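Long-range contacts in GCN5-related N-acetyltransferase (Kribbella flavida, PDB 4H89), which probably transfers an acyl group, most likely acetyl from acetyl-coenzyme A as in other GNAT family members, to an acceptor substrate: residues V89-F94 against I125-V130; P58-T63 against M78-P83; F146-T151 against G165-H170. One frame throughout, in Å; residues are numbered along the deposited sequence. Where two conformers were deposited one is given.

Interaction 1 (V89-F94 against I125-V130)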
ATOM      1  N   VAL A  89       9.764  -7.557  -4.841  1.00 12.91           N
ATOM      2  CA  VAL A  89       8.869  -8.155  -3.876  1.00 11.92           C
ATOM      3  C   VAL A  89       7.476  -8.207  -4.537  1.00 11.47           C
ATOM      4  O   VAL A  89       6.959  -7.168  -4.936  1.00 13.39           O
ATOM      5  CB  VAL A  89       8.797  -7.332  -2.583  1.00 12.12           C
ATOM      6  CG1 VAL A  89       7.876  -7.997  -1.581  1.00 14.00           C
ATOM      7  CG2 VAL A  89      10.166  -7.135  -1.966  1.00 13.45           C
ATOM      8  N   ALA A  90       6.908  -9.406  -4.645  1.00 11.90           N
ATOM      9  CA  ALA A  90       5.567  -9.580  -5.190  1.00 12.08           C
ATOM     10  C   ALA A  90       4.540  -9.415  -4.087  1.00 12.39           C
ATOM     11  O   ALA A  90       4.847  -9.472  -2.908  1.00 12.74           O
ATOM     12  CB  ALA A  90       5.461 -11.004  -5.731  1.00 13.13           C
ATOM     13  N   SER A  91       3.296  -9.216  -4.510  1.00 13.02           N
ATOM     14  CA  SER A  91       2.148  -9.346  -3.602  1.00 13.93           C
ATOM     15  C   SER A  91       1.019  -9.965  -4.363  1.00 12.96           C
ATOM     16  O   SER A  91       1.121 -10.248  -5.560  1.00 13.16           O
ATOM     17  CB  SER A  91       1.782  -7.975  -3.082  1.00 16.27           C
ATOM     18  OG  SER A  91       0.778  -8.050  -2.054  1.00 16.30           O
ATOM     19  N   ALA A  92      -0.061 -10.234  -3.650  1.00 13.19           N
ATOM     20  CA  ALA A  92      -1.198 -10.866  -4.239  1.00 13.69           C
ATOM     21  C   ALA A  92      -2.406 -10.656  -3.360  1.00 14.06           C
ATOM     22  O   ALA A  92      -2.302 -10.351  -2.171  1.00 16.23           O
ATOM     23  CB  ALA A  92      -0.944 -12.365  -4.401  1.00 14.59           C
ATOM     24  N   SER A  93      -3.563 -10.838  -3.979  1.00 14.29           N
ATOM     25  CA  SER A  93      -4.862 -10.875  -3.332  1.00 16.48           C
ATOM     26  C   SER A  93      -5.644 -12.096  -3.796  1.00 14.12           C
ATOM     27  O   SER A  93      -5.443 -12.567  -4.895  1.00 14.72           O
ATOM     28  CB  SER A  93      -5.663  -9.608  -3.703  1.00 20.26           C
ATOM     29  OG  SER A  93      -4.990  -8.432  -3.304  1.00 29.38           O
ATOM     30  N   PHE A  94      -6.530 -12.573  -2.910  1.00 15.35           N
ATOM     31  CA  PHE A  94      -7.286 -13.798  -3.132  1.00 15.69           C
ATOM     32  C   PHE A  94      -8.748 -13.606  -2.820  1.00 17.63           C
ATOM     33  O   PHE A  94      -9.090 -12.942  -1.832  1.00 21.32           O
ATOM     34  CB  PHE A  94      -6.741 -14.937  -2.233  1.00 16.80           C
ATOM     35  CG  PHE A  94      -5.285 -15.185  -2.451  1.00 15.13           C
ATOM     36  CD1 PHE A  94      -4.864 -16.047  -3.440  1.00 16.27           C
ATOM     37  CD2 PHE A  94      -4.319 -14.499  -1.734  1.00 16.84           C
ATOM     38  CE1 PHE A  94      -3.511 -16.212  -3.714  1.00 16.50           C
ATOM     39  CE2 PHE A  94      -2.970 -14.664  -2.010  1.00 18.43           C
ATOM     40  CZ  PHE A  94      -2.559 -15.546  -2.965  1.00 18.00           C
ATOM     41  N   ILE A 125       7.632 -12.310  -1.240  1.00 12.11           N
ATOM     42  CA  ILE A 125       6.219 -11.962  -1.345  1.00 11.62           C
ATOM     43  C   ILE A 125       5.795 -11.275  -0.047  1.00 13.08           C
ATOM     44  O   ILE A 125       6.164 -11.696   1.035  1.00 13.49           O
ATOM     45  CB  ILE A 125       5.323 -13.195  -1.528  1.00 13.33           C
ATOM     46  CG1 ILE A 125       5.809 -14.074  -2.670  1.00 14.16           C
ATOM     47  CG2 ILE A 125       3.879 -12.795  -1.806  1.00 14.03           C
ATOM     48  CD1 ILE A 125       5.228 -15.481  -2.701  1.00 15.35           C
ATOM     49  N   GLN A 126       5.013 -10.216  -0.167  1.00 12.07           N
ATOM     50  CA  GLN A 126       4.526  -9.466   0.980  1.00 13.91           C
ATOM     51  C   GLN A 126       3.018  -9.298   0.849  1.00 14.79           C
ATOM     52  O   GLN A 126       2.525  -8.953  -0.230  1.00 15.80           O
ATOM     53  CB  GLN A 126       5.202  -8.089   0.987  1.00 15.60           C
ATOM     54  CG  GLN A 126       4.775  -7.147   2.076  1.00 17.20           C
ATOM     55  CD  GLN A 126       5.591  -5.904   2.109  1.00 16.82           C
ATOM     56  OE1 GLN A 126       6.786  -5.889   1.712  1.00 18.62           O
ATOM     57  NE2 GLN A 126       4.998  -4.845   2.615  1.00 19.67           N
ATOM     58  N   PHE A 127       2.298  -9.505   1.958  1.00 14.44           N
ATOM     59  CA  PHE A 127       0.876  -9.128   2.070  1.00 13.85           C
ATOM     60  C   PHE A 127       0.838  -7.934   3.025  1.00 14.56           C
ATOM     61  O   PHE A 127       1.246  -8.047   4.171  1.00 15.14           O
ATOM     62  CB  PHE A 127       0.018 -10.295   2.620  1.00 15.58           C
ATOM     63  CG  PHE A 127       0.015 -11.516   1.765  1.00 14.53           C
ATOM     64  CD1 PHE A 127       0.325 -11.488   0.388  1.00 17.50           C
ATOM     65  CD2 PHE A 127      -0.237 -12.742   2.334  1.00 16.11           C
ATOM     66  CE1 PHE A 127       0.267 -12.649  -0.391  1.00 17.94           C
ATOM     67  CE2 PHE A 127      -0.318 -13.899   1.596  1.00 15.64           C
ATOM     68  CZ  PHE A 127      -0.039 -13.870   0.224  1.00 16.07           C
ATOM     69  N   ASN A 128       0.338  -6.798   2.540  1.00 16.56           N
ATOM     70  CA  ASN A 128       0.424  -5.574   3.291  1.00 16.41           C
ATOM     71  C   ASN A 128      -0.527  -5.476   4.460  1.00 16.07           C
ATOM     72  O   ASN A 128      -0.259  -4.737   5.405  1.00 17.46           O
ATOM     73  CB  ASN A 128       0.189  -4.407   2.343  1.00 17.40           C
ATOM     74  CG  ASN A 128       1.143  -4.463   1.211  1.00 22.50           C
ATOM     75  OD1 ASN A 128       2.363  -4.415   1.454  1.00 18.50           O
ATOM     76  ND2 ASN A 128       0.626  -4.759  -0.018  1.00 31.20           N
ATOM     77  N   ALA A 129      -1.654  -6.184   4.368  1.00 15.81           N
ATOM     78  CA  ALA A 129      -2.720  -6.024   5.331  1.00 16.41           C
ATOM     79  C   ALA A 129      -3.573  -7.263   5.393  1.00 18.30           C
ATOM     80  O   ALA A 129      -4.376  -7.550   4.507  1.00 26.50           O
ATOM     81  CB  ALA A 129      -3.578  -4.843   4.953  1.00 17.62           C
ATOM     82  N   VAL A 130      -3.364  -8.065   6.406  1.00 14.60           N
ATOM     83  CA  VAL A 130      -4.122  -9.250   6.660  1.00 13.90           C
ATOM     84  C   VAL A 130      -4.855  -9.051   7.990  1.00 14.91           C
ATOM     85  O   VAL A 130      -4.255  -8.764   9.000  1.00 15.20           O
ATOM     86  CB  VAL A 130      -3.267 -10.528   6.727  1.00 15.00           C
ATOM     87  CG1 VAL A 130      -4.186 -11.719   6.905  1.00 17.10           C
ATOM     88  CG2 VAL A 130      -2.391 -10.645   5.470  1.00 16.10           C
TER
HETATM   89  O   HOH W   1      -1.410  -7.409  -0.028  1.00 44.54           O
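I125 packs beside A90 and the ring of F127 swings in against A92 and F94, while the hydroxyl of S91 reaches the backbone carbonyl of Q126. The last regular link between the strands is at A90, whose carbonyl oxygen receives the amide N of Q126 at 2.8 Å, almost straight on (161° at the hydrogen). The branched I125 suits this spot: its CG2 lies 3.6 Å from A90 O, and its CG1 packs by A90 CB, both residues also touching M113 of helix 105-119; the small alanine lets the strands lie close. Beyond A90 the backbones diverge, and S91 bridges the widening gap. Its OG, anti to the backbone N (chi1 -173°), donates to Q126 O at 2.7 Å and accepts from a water that in turn accepts from the amide N of N128. Were the hydroxyl lost to an alanine here, Q126 O would probably be left without this donor and the water less firmly held. A92 N, buried by the contact, has no partner in the model, a sign that pairing has ceased. The wedge is filled instead by the F127 ring: its CE1 sits 4.2 Å from A92 CB, and its CZ comes within 3.8 Å of CE2 at the edge of the F94 ring, the side chains crossing at about a right angle. W141 meets both rings. These parallel strands, 44° apart and joined through helix 105-119 as a beta-alpha-beta unit, form the splayed pair typical of the GNAT fold, the V-shaped opening in which relatives hold acetyl-coenzyme A.

Interaction 2 (P58-T63 against M78-P83)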
ATOM      1  N   PRO A  58       3.348  -4.855 -15.705  1.00 49.08           N
ATOM      2  CA  PRO A  58       4.661  -5.377 -15.320  1.00 38.67           C
ATOM      3  C   PRO A  58       4.542  -6.595 -14.432  1.00 42.83           C
ATOM      4  O   PRO A  58       4.062  -6.432 -13.308  1.00 38.48           O
ATOM      5  CB  PRO A  58       5.259  -4.234 -14.465  1.00 50.04           C
ATOM      6  CG  PRO A  58       4.046  -3.594 -13.829  1.00 50.78           C
ATOM      7  CD  PRO A  58       3.018  -3.620 -14.951  1.00 47.98           C
ATOM      8  N   GLN A  59       4.976  -7.770 -14.904  1.00 38.06           N
ATOM      9  CA  GLN A  59       5.148  -8.943 -14.033  1.00 20.96           C
ATOM     10  C   GLN A  59       3.938  -9.139 -13.135  1.00 17.72           C
ATOM     11  O   GLN A  59       4.036  -9.090 -11.915  1.00 17.55           O
ATOM     12  CB  GLN A  59       6.413  -8.788 -13.193  1.00 25.11           C
ATOM     13  CG  GLN A  59       7.701  -8.864 -14.003  1.00 30.96           C
ATOM     14  CD  GLN A  59       8.753  -9.625 -13.256  1.00 35.84           C
ATOM     15  OE1 GLN A  59       9.325  -9.109 -12.314  1.00 47.25           O
ATOM     16  NE2 GLN A  59       9.004 -10.877 -13.663  1.00 37.77           N
ATOM     17  N   SER A  60       2.807  -9.336 -13.780  1.00 17.03           N
ATOM     18  CA  SER A  60       1.514  -9.427 -13.100  1.00 15.53           C
ATOM     19  C   SER A  60       0.697 -10.502 -13.757  1.00 15.09           C
ATOM     20  O   SER A  60       0.930 -10.857 -14.892  1.00 16.86           O
ATOM     21  CB  SER A  60       0.793  -8.085 -13.231  1.00 18.07           C
ATOM     22  OG  SER A  60       1.491  -7.052 -12.516  1.00 24.77           O
ATOM     23  N   ARG A  61      -0.292 -11.014 -13.010  1.00 13.99           N
ATOM     24  CA  ARG A  61      -1.096 -12.123 -13.492  1.00 13.05           C
ATOM     25  C   ARG A  61      -2.369 -12.213 -12.691  1.00 12.60           C
ATOM     26  O   ARG A  61      -2.378 -11.841 -11.517  1.00 13.15           O
ATOM     27  CB  ARG A  61      -0.271 -13.421 -13.398  1.00 13.28           C
ATOM     28  CG  ARG A  61      -0.980 -14.736 -13.753  1.00 14.89           C
ATOM     29  CD  ARG A  61       0.083 -15.831 -13.823  1.00 14.23           C
ATOM     30  NE  ARG A  61      -0.481 -17.144 -14.086  1.00 16.02           N
ATOM     31  CZ  ARG A  61      -0.531 -18.147 -13.223  1.00 16.97           C
ATOM     32  NH1 ARG A  61      -0.076 -18.002 -12.003  1.00 19.04           N
ATOM     33  NH2 ARG A  61      -1.054 -19.263 -13.619  1.00 20.99           N
ATOM     34  N   THR A  62      -3.434 -12.683 -13.344  1.00 11.86           N
ATOM     35  CA  THR A  62      -4.688 -13.014 -12.647  1.00 12.30           C
ATOM     36  C   THR A  62      -5.035 -14.431 -12.997  1.00 12.38           C
ATOM     37  O   THR A  62      -4.958 -14.832 -14.164  1.00 13.85           O
ATOM     38  CB  THR A  62      -5.791 -12.047 -13.053  1.00 13.96           C
ATOM     39  OG1 THR A  62      -5.352 -10.710 -12.823  1.00 16.04           O
ATOM     40  CG2 THR A  62      -7.106 -12.320 -12.325  1.00 14.00           C
ATOM     41  N   THR A  63      -5.430 -15.201 -11.983  1.00 13.09           N
ATOM     42  CA  THR A  63      -5.817 -16.590 -12.136  1.00 12.75           C
ATOM     43  C   THR A  63      -7.232 -16.832 -11.650  1.00 12.53           C
ATOM     44  O   THR A  63      -7.773 -16.017 -10.897  1.00 13.33           O
ATOM     45  CB  THR A  63      -4.901 -17.520 -11.342  1.00 13.04           C
ATOM     46  OG1 THR A  63      -5.001 -17.200  -9.963  1.00 13.68           O
ATOM     47  CG2 THR A  63      -3.465 -17.372 -11.803  1.00 13.53           C
HETATM   48  N   MSE A  78      -1.796 -11.099  -8.783  1.00 12.97           N
HETATM   49  CA  MSE A  78      -0.422 -11.065  -8.309  1.00 13.55           C
HETATM   50  C   MSE A  78       0.332 -10.057  -9.147  1.00 14.49           C
HETATM   51  O   MSE A  78       0.082  -9.903 -10.345  1.00 14.59           O
HETATM   52  CB  MSE A  78       0.170 -12.493  -8.314  1.00 12.99           C
HETATM   53  CG  MSE A  78       0.229 -13.115  -9.734  1.00 13.20           C
HETATM   54 SE   MSE A  78      -0.042 -15.061  -9.666  0.95 13.45          SE
HETATM   55  CE  MSE A  78      -1.778 -15.017  -9.248  1.00 15.64           C
ATOM     56  N   TYR A  79       1.314  -9.399  -8.526  1.00 13.72           N
ATOM     57  CA  TYR A  79       1.896  -8.203  -9.147  1.00 13.83           C
ATOM     58  C   TYR A  79       3.088  -7.772  -8.281  1.00 13.28           C
ATOM     59  O   TYR A  79       3.176  -8.182  -7.142  1.00 13.40           O
ATOM     60  CB  TYR A  79       0.821  -7.053  -9.191  1.00 16.66           C
ATOM     61  CG  TYR A  79      -0.009  -6.997  -7.925  1.00 19.00           C
ATOM     62  CD1 TYR A  79       0.417  -6.340  -6.778  1.00 22.22           C
ATOM     63  CD2 TYR A  79      -1.213  -7.647  -7.868  1.00 21.12           C
ATOM     64  CE1 TYR A  79      -0.334  -6.374  -5.584  1.00 24.91           C
ATOM     65  CE2 TYR A  79      -1.974  -7.681  -6.716  1.00 23.05           C
ATOM     66  CZ  TYR A  79      -1.550  -7.060  -5.581  1.00 22.76           C
ATOM     67  OH  TYR A  79      -2.350  -7.145  -4.455  1.00 30.70           O
ATOM     68  N   PRO A  80       3.926  -6.869  -8.763  1.00 13.62           N
ATOM     69  CA  PRO A  80       4.951  -6.321  -7.875  1.00 12.65           C
ATOM     70  C   PRO A  80       4.311  -5.483  -6.766  1.00 13.19           C
ATOM     71  O   PRO A  80       3.378  -4.682  -7.029  1.00 15.30           O
ATOM     72  CB  PRO A  80       5.831  -5.457  -8.813  1.00 13.32           C
ATOM     73  CG  PRO A  80       5.492  -5.953 -10.202  1.00 15.97           C
ATOM     74  CD  PRO A  80       4.054  -6.342 -10.120  1.00 15.54           C
ATOM     75  N   ASN A  81       4.784  -5.604  -5.537  1.00 12.63           N
ATOM     76  CA  ASN A  81       4.184  -4.879  -4.435  1.00 13.88           C
ATOM     77  C   ASN A  81       4.410  -3.399  -4.521  1.00 14.96           C
ATOM     78  O   ASN A  81       3.584  -2.634  -4.068  1.00 15.68           O
ATOM     79  CB  ASN A  81       4.670  -5.384  -3.084  1.00 14.37           C
ATOM     80  CG  ASN A  81       3.721  -5.003  -1.941  1.00 15.40           C
ATOM     81  OD1 ASN A  81       2.487  -5.038  -2.104  1.00 16.38           O
ATOM     82  ND2 ASN A  81       4.273  -4.641  -0.803  1.00 15.41           N
ATOM     83  N   ARG A  82       5.568  -3.009  -5.048  1.00 13.78           N
ATOM     84  CA  ARG A  82       5.963  -1.632  -5.214  1.00 15.42           C
ATOM     85  C   ARG A  82       6.740  -1.559  -6.528  1.00 15.69           C
ATOM     86  O   ARG A  82       7.289  -2.526  -6.974  1.00 16.01           O
ATOM     87  CB  ARG A  82       6.899  -1.169  -4.051  1.00 16.56           C
ATOM     88  CG  ARG A  82       6.148  -1.132  -2.735  1.00 19.76           C
ATOM     89  CD  ARG A  82       6.947  -0.742  -1.496  1.00 23.26           C
ATOM     90  NE  ARG A  82       5.968  -0.184  -0.534  1.00 34.04           N
ATOM     91  CZ  ARG A  82       5.429  -0.831   0.494  1.00 36.43           C
ATOM     92  NH1 ARG A  82       4.478  -0.223   1.197  1.00 36.26           N
ATOM     93  NH2 ARG A  82       5.868  -2.040   0.883  1.00 45.79           N
ATOM     94  N   PRO A  83       6.757  -0.385  -7.136  1.00 16.02           N
ATOM     95  CA  PRO A  83       7.471  -0.238  -8.401  1.00 17.51           C
ATOM     96  C   PRO A  83       8.942   0.024  -8.188  1.00 16.64           C
ATOM     97  O   PRO A  83       9.427   0.177  -7.072  1.00 16.06           O
ATOM     98  CB  PRO A  83       6.794   0.987  -9.025  1.00 20.24           C
ATOM     99  CG  PRO A  83       6.402   1.803  -7.847  1.00 20.56           C
ATOM    100  CD  PRO A  83       5.987   0.802  -6.781  1.00 18.06           C
TER
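The carbonyl oxygen of M78 is gripped twice by the neighbouring segment 58-63: R61 N donates to M78 O at 2.9 Å, tilted 23° from the carbonyl plane. S60 CA lies 3.1 Å from M78 O in a CA-H...O contact. In return M78 N donates to R61 O, which makes R61 and M78 a hydrogen-bonded antiparallel pair. Their side chains leave the same face and lie side by side, pointing the same way. M78, present as selenomethionine, has CG between its backbone N and carbonyl carbon (chi1 62°) and bends again further out, which lays it along its neighbour. Its CG rests 3.7 Å from R61 CB, its SE comes 3.8 Å from R61 NH1, and its CE ends near T63 CG2. That threonine methyl also sits over the centre of the R61 guanidinium, 3.3 Å above its plane. An arginine fits because its extended apolar stem packs on the flexible selenoether while its head makes salt bridges to D13 and to D112 of helix 105-119. Beyond the R61 pair, from S60 outward, the pairing ends: Q59 O, 3.3 Å from P80 CD, is buried without a hydrogen-bond partner, since P80 has no N-H to give it. P80 CD also lies 3.2 Å from P58 O. S60 OG donates to that same P58 O at 2.8 Å from above its carbonyl plane, tying the turn back on itself. The whole is the open end of the antiparallel beta hairpin of strands 61-66 and 72-80, part of the mixed central sheet of the GNAT fold.

Interaction 3 (F146-T151 against G165-H170)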
ATOM      1  N   PHE A 146       4.526 -18.033   5.049  1.00 13.48           N
ATOM      2  CA  PHE A 146       4.495 -16.617   5.409  1.00 13.65           C
ATOM      3  C   PHE A 146       4.588 -16.441   6.904  1.00 13.63           C
ATOM      4  O   PHE A 146       4.105 -17.269   7.655  1.00 15.36           O
ATOM      5  CB  PHE A 146       3.194 -15.956   4.930  1.00 13.59           C
ATOM      6  CG  PHE A 146       3.102 -15.751   3.449  1.00 12.63           C
ATOM      7  CD1 PHE A 146       2.688 -16.774   2.633  1.00 14.65           C
ATOM      8  CD2 PHE A 146       3.319 -14.510   2.906  1.00 13.70           C
ATOM      9  CE1 PHE A 146       2.640 -16.596   1.272  1.00 14.88           C
ATOM     10  CE2 PHE A 146       3.275 -14.329   1.535  1.00 15.87           C
ATOM     11  CZ  PHE A 146       2.889 -15.352   0.726  1.00 15.00           C
ATOM     12  N   ARG A 147       5.203 -15.352   7.324  0.50 13.41           N
ATOM     13  CA  ARG A 147       5.212 -14.983   8.726  0.50 14.11           C
ATOM     14  C   ARG A 147       4.735 -13.574   8.922  0.50 13.53           C
ATOM     15  O   ARG A 147       4.830 -12.718   8.022  0.50 14.73           O
ATOM     16  CB  ARG A 147       6.598 -15.123   9.358  0.50 18.39           C
ATOM     17  CG  ARG A 147       7.627 -14.093   8.921  0.50 19.71           C
ATOM     18  CD  ARG A 147       8.909 -14.096   9.788  0.50 24.76           C
ATOM     19  NE  ARG A 147       9.985 -13.270   9.209  0.50 27.42           N
ATOM     20  CZ  ARG A 147      10.495 -12.174   9.765  0.50 32.27           C
ATOM     21  NH1 ARG A 147      11.468 -11.492   9.138  0.50 31.33           N
ATOM     22  NH2 ARG A 147      10.053 -11.762  10.948  0.50 37.24           N
ATOM     23  N   VAL A 148       4.245 -13.308  10.132  1.00 13.65           N
ATOM     24  CA  VAL A 148       3.858 -11.973  10.506  1.00 13.57           C
ATOM     25  C   VAL A 148       5.137 -11.163  10.845  1.00 14.65           C
ATOM     26  O   VAL A 148       5.902 -11.533  11.721  1.00 17.64           O
ATOM     27  CB  VAL A 148       2.919 -11.989  11.691  1.00 14.72           C
ATOM     28  CG1 VAL A 148       2.578 -10.559  12.146  1.00 15.37           C
ATOM     29  CG2 VAL A 148       1.635 -12.723  11.321  1.00 16.02           C
ATOM     30  N   ILE A 149       5.370 -10.079  10.089  1.00 14.02           N
ATOM     31  CA  ILE A 149       6.485  -9.120  10.276  1.00 15.35           C
ATOM     32  C   ILE A 149       6.157  -8.172  11.425  1.00 15.21           C
ATOM     33  O   ILE A 149       7.012  -7.713  12.150  1.00 17.20           O
ATOM     34  CB  ILE A 149       6.671  -8.284   8.909  1.00 19.12           C
ATOM     35  CG1 ILE A 149       7.178  -9.178   7.800  1.00 21.62           C
ATOM     36  CG2 ILE A 149       7.477  -7.014   9.061  1.00 22.30           C
ATOM     37  CD1 ILE A 149       8.492  -9.820   8.156  1.00 21.54           C
ATOM     38  N   GLY A 150       4.885  -7.836  11.528  1.00 14.66           N
ATOM     39  CA  GLY A 150       4.389  -6.947  12.565  1.00 14.88           C
ATOM     40  C   GLY A 150       2.888  -6.725  12.349  1.00 12.96           C
ATOM     41  O   GLY A 150       2.329  -7.157  11.333  1.00 13.93           O
ATOM     42  N   THR A 151       2.238  -6.102  13.319  1.00 14.51           N
ATOM     43  CA  THR A 151       0.803  -5.867  13.267  1.00 13.98           C
ATOM     44  C   THR A 151       0.520  -4.421  13.622  1.00 14.58           C
ATOM     45  O   THR A 151       0.982  -3.920  14.655  1.00 15.22           O
ATOM     46  CB  THR A 151       0.079  -6.794  14.254  1.00 14.52           C
ATOM     47  OG1 THR A 151       0.470  -8.152  14.009  1.00 15.73           O
ATOM     48  CG2 THR A 151      -1.449  -6.629  14.099  1.00 16.12           C
ATOM     49  N   GLY A 165      -6.323  -5.476  14.492  1.00 12.18           N
ATOM     50  CA  GLY A 165      -5.052  -5.251  13.798  1.00 12.18           C
ATOM     51  C   GLY A 165      -5.025  -5.709  12.360  1.00 13.52           C
ATOM     52  O   GLY A 165      -5.767  -6.573  11.936  1.00 13.11           O
ATOM     53  N   LEU A 166      -4.072  -5.106  11.626  1.00 12.90           N
ATOM     54  CA  LEU A 166      -3.710  -5.544  10.297  1.00 13.48           C
ATOM     55  C   LEU A 166      -2.258  -6.060  10.309  1.00 13.37           C
ATOM     56  O   LEU A 166      -1.345  -5.279  10.558  1.00 14.45           O
ATOM     57  CB  LEU A 166      -3.864  -4.395   9.292  1.00 13.13           C
ATOM     58  CG  LEU A 166      -5.290  -3.949   8.942  1.00 13.59           C
ATOM     59  CD1 LEU A 166      -5.210  -2.762   7.991  1.00 15.79           C
ATOM     60  CD2 LEU A 166      -6.103  -5.105   8.329  1.00 14.97           C
ATOM     61  N   HIS A 167      -2.067  -7.352  10.050  1.00 12.30           N
ATOM     62  CA  HIS A 167      -0.747  -7.922   9.975  1.00 12.96           C
ATOM     63  C   HIS A 167      -0.112  -7.513   8.650  1.00 13.96           C
ATOM     64  O   HIS A 167      -0.795  -7.488   7.614  1.00 15.40           O
ATOM     65  CB  HIS A 167      -0.805  -9.432   9.940  1.00 13.97           C
ATOM     66  CG  HIS A 167      -1.361 -10.110  11.128  1.00 14.21           C
ATOM     67  ND1 HIS A 167      -1.031  -9.868  12.433  1.00 15.98           N
ATOM     68  CD2 HIS A 167      -2.225 -11.147  11.131  1.00 15.41           C
ATOM     69  CE1 HIS A 167      -1.689 -10.736  13.193  1.00 16.77           C
ATOM     70  NE2 HIS A 167      -2.420 -11.512  12.418  1.00 17.55           N
ATOM     71  N   VAL A 168       1.206  -7.331   8.677  1.00 12.66           N
ATOM     72  CA  VAL A 168       2.010  -7.345   7.469  1.00 13.21           C
ATOM     73  C   VAL A 168       2.680  -8.710   7.456  1.00 13.08           C
ATOM     74  O   VAL A 168       3.268  -9.090   8.454  1.00 14.72           O
ATOM     75  CB  VAL A 168       3.080  -6.233   7.528  1.00 15.38           C
ATOM     76  CG1 VAL A 168       3.967  -6.295   6.273  1.00 15.84           C
ATOM     77  CG2 VAL A 168       2.372  -4.882   7.666  1.00 19.42           C
HETATM   78  N   MSE A 169       2.551  -9.456   6.369  1.00 12.91           N
HETATM   79  CA  MSE A 169       3.076 -10.801   6.278  1.00 13.59           C
HETATM   80  C   MSE A 169       4.069 -10.891   5.126  1.00 13.98           C
HETATM   81  O   MSE A 169       3.977 -10.155   4.149  1.00 14.65           O
HETATM   82  CB  MSE A 169       2.012 -11.840   6.092  1.00 13.12           C
HETATM   83  CG  MSE A 169       0.983 -11.773   7.224  1.00 15.20           C
HETATM   84 SE   MSE A 169      -0.278 -13.242   7.328  0.90 17.31          SE
HETATM   85  CE  MSE A 169       0.801 -14.704   7.996  1.00 17.93           C
ATOM     86  N   HIS A 170       5.029 -11.797   5.252  1.00 12.75           N
ATOM     87  CA  HIS A 170       6.134 -11.880   4.309  1.00 13.13           C
ATOM     88  C   HIS A 170       6.642 -13.292   4.197  1.00 12.73           C
ATOM     89  O   HIS A 170       6.624 -14.059   5.159  1.00 13.17           O
ATOM     90  CB  HIS A 170       7.246 -10.980   4.817  1.00 14.57           C
ATOM     91  CG  HIS A 170       8.526 -11.049   4.037  1.00 16.00           C
ATOM     92  ND1 HIS A 170       9.547 -11.886   4.403  1.00 17.75           N
ATOM     93  CD2 HIS A 170       8.965 -10.378   2.937  1.00 17.24           C
ATOM     94  CE1 HIS A 170      10.560 -11.726   3.583  1.00 17.65           C
ATOM     95  NE2 HIS A 170      10.241 -10.801   2.706  1.00 17.07           N
TER
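H167 CG and T151 OG1 each stand anti to their own carbonyl carbon (chi1 -64° and -53°), a setting that lays the two side chains alongside each other and brings T151 OG1 to H167 ND1 at 2.8 Å in the plane of the ring. Either atom could be the donor. The imidazole, held in this way, offers a face to V148, whose CG2 lies 4.0 Å from the ring centroid in a CH-pi contact. The same methyl reaches CE of the selenomethionine M169, which in turn touches F146 CB, giving an apolar run from V148 through M169 to F146. I149, the bulge residue, turns toward the other strand, and its CG1 comes to 3.5 Å from H170 CB. Backbone bonds bind the strands throughout: R147 and H170 pair in both directions, then I149 N donates to V168 O, and V168 N to G150 O at 2.9 Å. Between V148 and G150 the register slips by one residue. The second subunit packs on I149, V168 and H170. This is an antiparallel strand pair with a beta bulge, closing one edge of the chain's GNAT sheet, where strand 164-172 lies between 124-131 and 147-155.

How the interactions relate
All three contacts lie in one mixed sheet. Interaction 1 is its buried centre, whereas interactions 2 and 3 are only partly buried and lie on opposite sides of it, about 20 Å apart between centres and not touching. Interaction 1 touches both: V89 O pairs with N81 N of 78-83, while F127 N and V130 O bond to M169 O and H167 N of 165-170. Chemistry follows place. Where parallel strands part, a serine, a water and aromatic rings replace backbone bonds; the antiparallel contacts keep backbone bonding, interrupted in interaction 3 by a bulge, with interaction 2 adding a charged arginine and interaction 3 a histidine-threonine bond. Each also reaches the second subunit.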